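Local coordinates for Rho GTPase-activating protein 27 (PDB 3PP2), which probably switches off the Rho-type GTPases CDC42 and RAC1 by promoting GTP hydrolysis, and may take part in clathrin-mediated endocytosis, at residues L14-T19 with H30-W35. Numbering follows the deposited sequence.
Sequences LHRTKT and HWSASW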
ATOM      1  N   LEU A  14       9.519  10.929  -1.417  1.00 15.37           N
ATOM      2  CA  LEU A  14       9.999  10.012  -0.398  1.00 14.98           C
ATOM      3  C   LEU A  14      10.728  10.779   0.688  1.00 15.76           C
ATOM      4  O   LEU A  14      11.298  11.849   0.447  1.00 17.04           O
ATOM      5  CB  LEU A  14      10.963   8.961  -0.973  1.00 15.11           C
ATOM      6  CG  LEU A  14      10.337   7.979  -1.956  1.00 15.35           C
ATOM      7  CD1 LEU A  14      11.417   7.136  -2.639  1.00 18.28           C
ATOM      8  CD2 LEU A  14       9.296   7.118  -1.272  1.00 17.87           C
ATOM      9  N   HIS A  15      10.787  10.183   1.870  1.00 15.27           N
ATOM     10  CA  HIS A  15      11.652  10.657   2.932  1.00 16.77           C
ATOM     11  C   HIS A  15      13.017   9.996   2.782  1.00 15.48           C
ATOM     12  O   HIS A  15      13.136   8.806   2.456  1.00 16.34           O
ATOM     13  CB  HIS A  15      11.048  10.379   4.272  1.00 16.59           C
ATOM     14  CG  HIS A  15       9.786  11.109   4.493  1.00 18.00           C
ATOM     15  ND1 HIS A  15       9.710  12.238   5.260  1.00 19.72           N
ATOM     16  CD2 HIS A  15       8.528  10.835   4.080  1.00 20.89           C
ATOM     17  CE1 HIS A  15       8.455  12.651   5.290  1.00 22.09           C
ATOM     18  NE2 HIS A  15       7.718  11.829   4.560  1.00 22.25           N
ATOM     19  N   ARG A  16      14.064  10.760   3.004  1.00 16.47           N
ATOM     20  CA  ARG A  16      15.422  10.207   2.926  1.00 16.51           C
ATOM     21  C   ARG A  16      16.387  10.972   3.782  1.00 17.19           C
ATOM     22  O   ARG A  16      16.212  12.188   4.004  1.00 18.42           O
ATOM     23  CB  ARG A  16      15.902  10.167   1.468  1.00 17.05           C
ATOM     24  CG  ARG A  16      16.409  11.461   0.880  1.00 18.23           C
ATOM     25  CD  ARG A  16      15.332  12.476   0.757  1.00 19.20           C
ATOM     26  NE  ARG A  16      15.726  13.687   0.047  1.00 18.46           N
ATOM     27  CZ  ARG A  16      16.483  14.625   0.560  1.00 20.54           C
ATOM     28  NH1 ARG A  16      16.754  15.728  -0.164  1.00 21.28           N
ATOM     29  NH2 ARG A  16      16.949  14.492   1.802  1.00 21.19           N
ATOM     30  N   THR A  17      17.436  10.277   4.213  1.00 16.50           N
ATOM     31  CA  THR A  17      18.576  10.911   4.843  1.00 16.75           C
ATOM     32  C   THR A  17      19.839  10.191   4.391  1.00 16.07           C
ATOM     33  O   THR A  17      19.846   8.965   4.247  1.00 17.89           O
ATOM     34  CB  THR A  17      18.487  10.842   6.397  1.00 18.01           C
ATOM     35  OG1 THR A  17      19.631  11.485   6.962  1.00 19.83           O
ATOM     36  CG2 THR A  17      18.353   9.419   6.988  1.00 19.47           C
ATOM     37  N   LYS A  18      20.909  10.942   4.252  1.00 16.94           N
ATOM     38  CA  LYS A  18      22.224  10.366   4.105  1.00 17.12           C
ATOM     39  C   LYS A  18      22.660   9.914   5.490  1.00 17.11           C
ATOM     40  O   LYS A  18      22.291  10.531   6.517  1.00 19.53           O
ATOM     41  CB  LYS A  18      23.200  11.395   3.531  1.00 17.75           C
ATOM     42  CG  LYS A  18      24.528  10.839   3.100  1.00 18.97           C
ATOM     43  CD  LYS A  18      25.328  11.895   2.294  1.00 19.96           C
ATOM     44  CE  LYS A  18      26.645  11.321   1.799  1.00 21.62           C
ATOM     45  NZ  LYS A  18      27.395  12.424   1.099  1.00 21.81           N
ATOM     46  N   THR A  19      23.333   8.763   5.534  1.00 17.73           N
ATOM     47  CA  THR A  19      23.847   8.209   6.797  1.00 18.57           C
ATOM     48  C   THR A  19      25.358   7.929   6.774  1.00 19.14           C
ATOM     49  O   THR A  19      25.959   7.803   7.826  1.00 19.40           O
ATOM     50  CB  THR A  19      23.117   6.917   7.167  1.00 19.42           C
ATOM     51  OG1 THR A  19      23.146   6.037   6.034  1.00 19.90           O
ATOM     52  CG2 THR A  19      21.676   7.222   7.566  1.00 20.74           C
ATOM     53  N   HIS A  30      19.475  13.273   9.109  1.00 22.58           N
ATOM     54  CA  HIS A  30      19.073  14.515   8.481  0.50 22.60           C
ATOM     55  C   HIS A  30      17.928  14.261   7.500  1.00 22.08           C
ATOM     56  O   HIS A  30      18.083  14.389   6.293  1.00 23.24           O
ATOM     57  CB  HIS A  30      20.279  15.139   7.764  0.50 22.86           C
ATOM     58  CG  HIS A  30      21.306  15.666   8.694  0.50 23.59           C
ATOM     59  ND1 HIS A  30      22.288  14.875   9.255  0.50 24.84           N
ATOM     60  CD2 HIS A  30      21.506  16.915   9.170  0.50 23.75           C
ATOM     61  CE1 HIS A  30      23.056  15.619  10.032  0.50 24.81           C
ATOM     62  NE2 HIS A  30      22.600  16.860  10.000  0.50 25.89           N
ATOM     63  N   TRP A  31      16.789  13.833   8.030  1.00 22.49           N
ATOM     64  CA  TRP A  31      15.640  13.511   7.188  1.00 22.23           C
ATOM     65  C   TRP A  31      14.978  14.712   6.547  1.00 22.14           C
ATOM     66  O   TRP A  31      14.759  15.756   7.205  1.00 24.36           O
ATOM     67  CB  TRP A  31      14.555  12.785   7.989  1.00 22.40           C
ATOM     68  CG  TRP A  31      14.861  11.427   8.504  1.00 21.19           C
ATOM     69  CD1 TRP A  31      15.179  11.090   9.798  1.00 21.82           C
ATOM     70  CD2 TRP A  31      14.732  10.185   7.792  1.00 18.41           C
ATOM     71  NE1 TRP A  31      15.300   9.728   9.921  1.00 22.96           N
ATOM     72  CE2 TRP A  31      15.035   9.146   8.707  1.00 19.85           C
ATOM     73  CE3 TRP A  31      14.447   9.854   6.463  1.00 18.62           C
ATOM     74  CZ2 TRP A  31      15.038   7.787   8.329  1.00 19.04           C
ATOM     75  CZ3 TRP A  31      14.440   8.533   6.095  1.00 17.34           C
ATOM     76  CH2 TRP A  31      14.728   7.507   7.024  1.00 18.59           C
ATOM     77  N   SER A  32      14.587  14.540   5.298  1.00 21.68           N
ATOM     78  CA  SER A  32      13.705  15.440   4.571  1.00 22.16           C
ATOM     79  C   SER A  32      12.856  14.635   3.602  1.00 19.85           C
ATOM     80  O   SER A  32      13.281  13.551   3.178  1.00 19.35           O
ATOM     81  CB  SER A  32      14.519  16.418   3.719  1.00 24.19           C
ATOM     82  OG  SER A  32      15.293  17.252   4.502  1.00 31.61           O
ATOM     83  N   ALA A  33      11.709  15.176   3.215  1.00 19.29           N
ATOM     84  CA  ALA A  33      10.950  14.637   2.102  1.00 18.42           C
ATOM     85  C   ALA A  33      11.300  15.373   0.831  1.00 19.29           C
ATOM     86  O   ALA A  33      11.361  16.603   0.819  1.00 23.60           O
ATOM     87  CB  ALA A  33       9.437  14.744   2.356  1.00 20.97           C
ATOM     88  N   SER A  34      11.550  14.658  -0.230  1.00 17.80           N
ATOM     89  CA  SER A  34      11.823  15.248  -1.527  1.00 17.53           C
ATOM     90  C   SER A  34      11.278  14.472  -2.661  1.00 16.95           C
ATOM     91  O   SER A  34      11.084  13.250  -2.554  1.00 17.85           O
ATOM     92  CB  SER A  34      13.331  15.415  -1.750  1.00 18.49           C
ATOM     93  OG  SER A  34      13.981  14.202  -2.045  1.00 17.79           O
ATOM     94  N   TRP A  35      11.036  15.164  -3.758  1.00 17.63           N
ATOM     95  CA  TRP A  35      10.885  14.493  -5.024  1.00 17.92           C
ATOM     96  C   TRP A  35      12.120  13.626  -5.274  1.00 17.33           C
ATOM     97  O   TRP A  35      13.255  13.979  -4.914  1.00 17.71           O
ATOM     98  CB  TRP A  35      10.735  15.531  -6.137  1.00 17.95           C
ATOM     99  CG  TRP A  35      10.342  15.029  -7.469  1.00 21.38           C
ATOM    100  CD1 TRP A  35      11.042  15.125  -8.620  1.00 22.82           C
ATOM    101  CD2 TRP A  35       9.125  14.340  -7.778  1.00 23.66           C
ATOM    102  NE1 TRP A  35      10.329  14.533  -9.646  1.00 24.27           N
ATOM    103  CE2 TRP A  35       9.144  14.053  -9.145  1.00 24.37           C
ATOM    104  CE3 TRP A  35       8.013  13.959  -7.021  1.00 26.02           C
ATOM    105  CZ2 TRP A  35       8.089  13.396  -9.780  1.00 26.22           C
ATOM    106  CZ3 TRP A  35       6.956  13.273  -7.660  1.00 26.20           C
ATOM    107  CH2 TRP A  35       7.007  13.026  -9.013  1.00 25.90           C
TER
HETATM  108  O   HOH W   1      17.775  16.142   3.895  1.00 39.94           O
HETATM  109  O   HOH W   2      20.540  13.749   4.644  1.00 23.03           O
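R16 meets S34 and S32 on one side of an antiparallel strand pair, a worked example of a buried arginine shared between protein and water. Its CG takes the cramped place between backbone N and carbonyl carbon (chi1 80°), and a bend at chi2 swings the guanidinium over the neighbouring strand. There NE donates to S34 OG at 2.8 Å, 19° out of the guanidinium plane, while S32 CB lies over one face, 3.6 Å from NH2. The S34 hydroxyl in turn hydrogen-bonds to W35 O; NH1 forms a salt bridge with E67 and a hydrogen bond to F46 O. Cutting back to an alanine is likely to cost E67 this charged mate and S34 OG the donor at NE. Beneath this group the backbones pack tightly: L14 and S34 exchange two hydrogen bonds, as do R16 and S32, flanking the close H15–A33 pair. On the reverse side A33 CB sits over the H15 ring and T17 CG2 over the six-membered ring of W31, 3.7 Å from its centroid. The last direct grip is H30 N donating to T17 OG1 at 2.8 Å; on the looser solvent side H30 is exposed and two waters bridge the segments, one joining R16 NH2, H30 O and S32 OG, the other K18 N and H30 O. Such pairing typifies the first hairpin of the pleckstrin homology domain, one piece of the longer GTPase-activating protein.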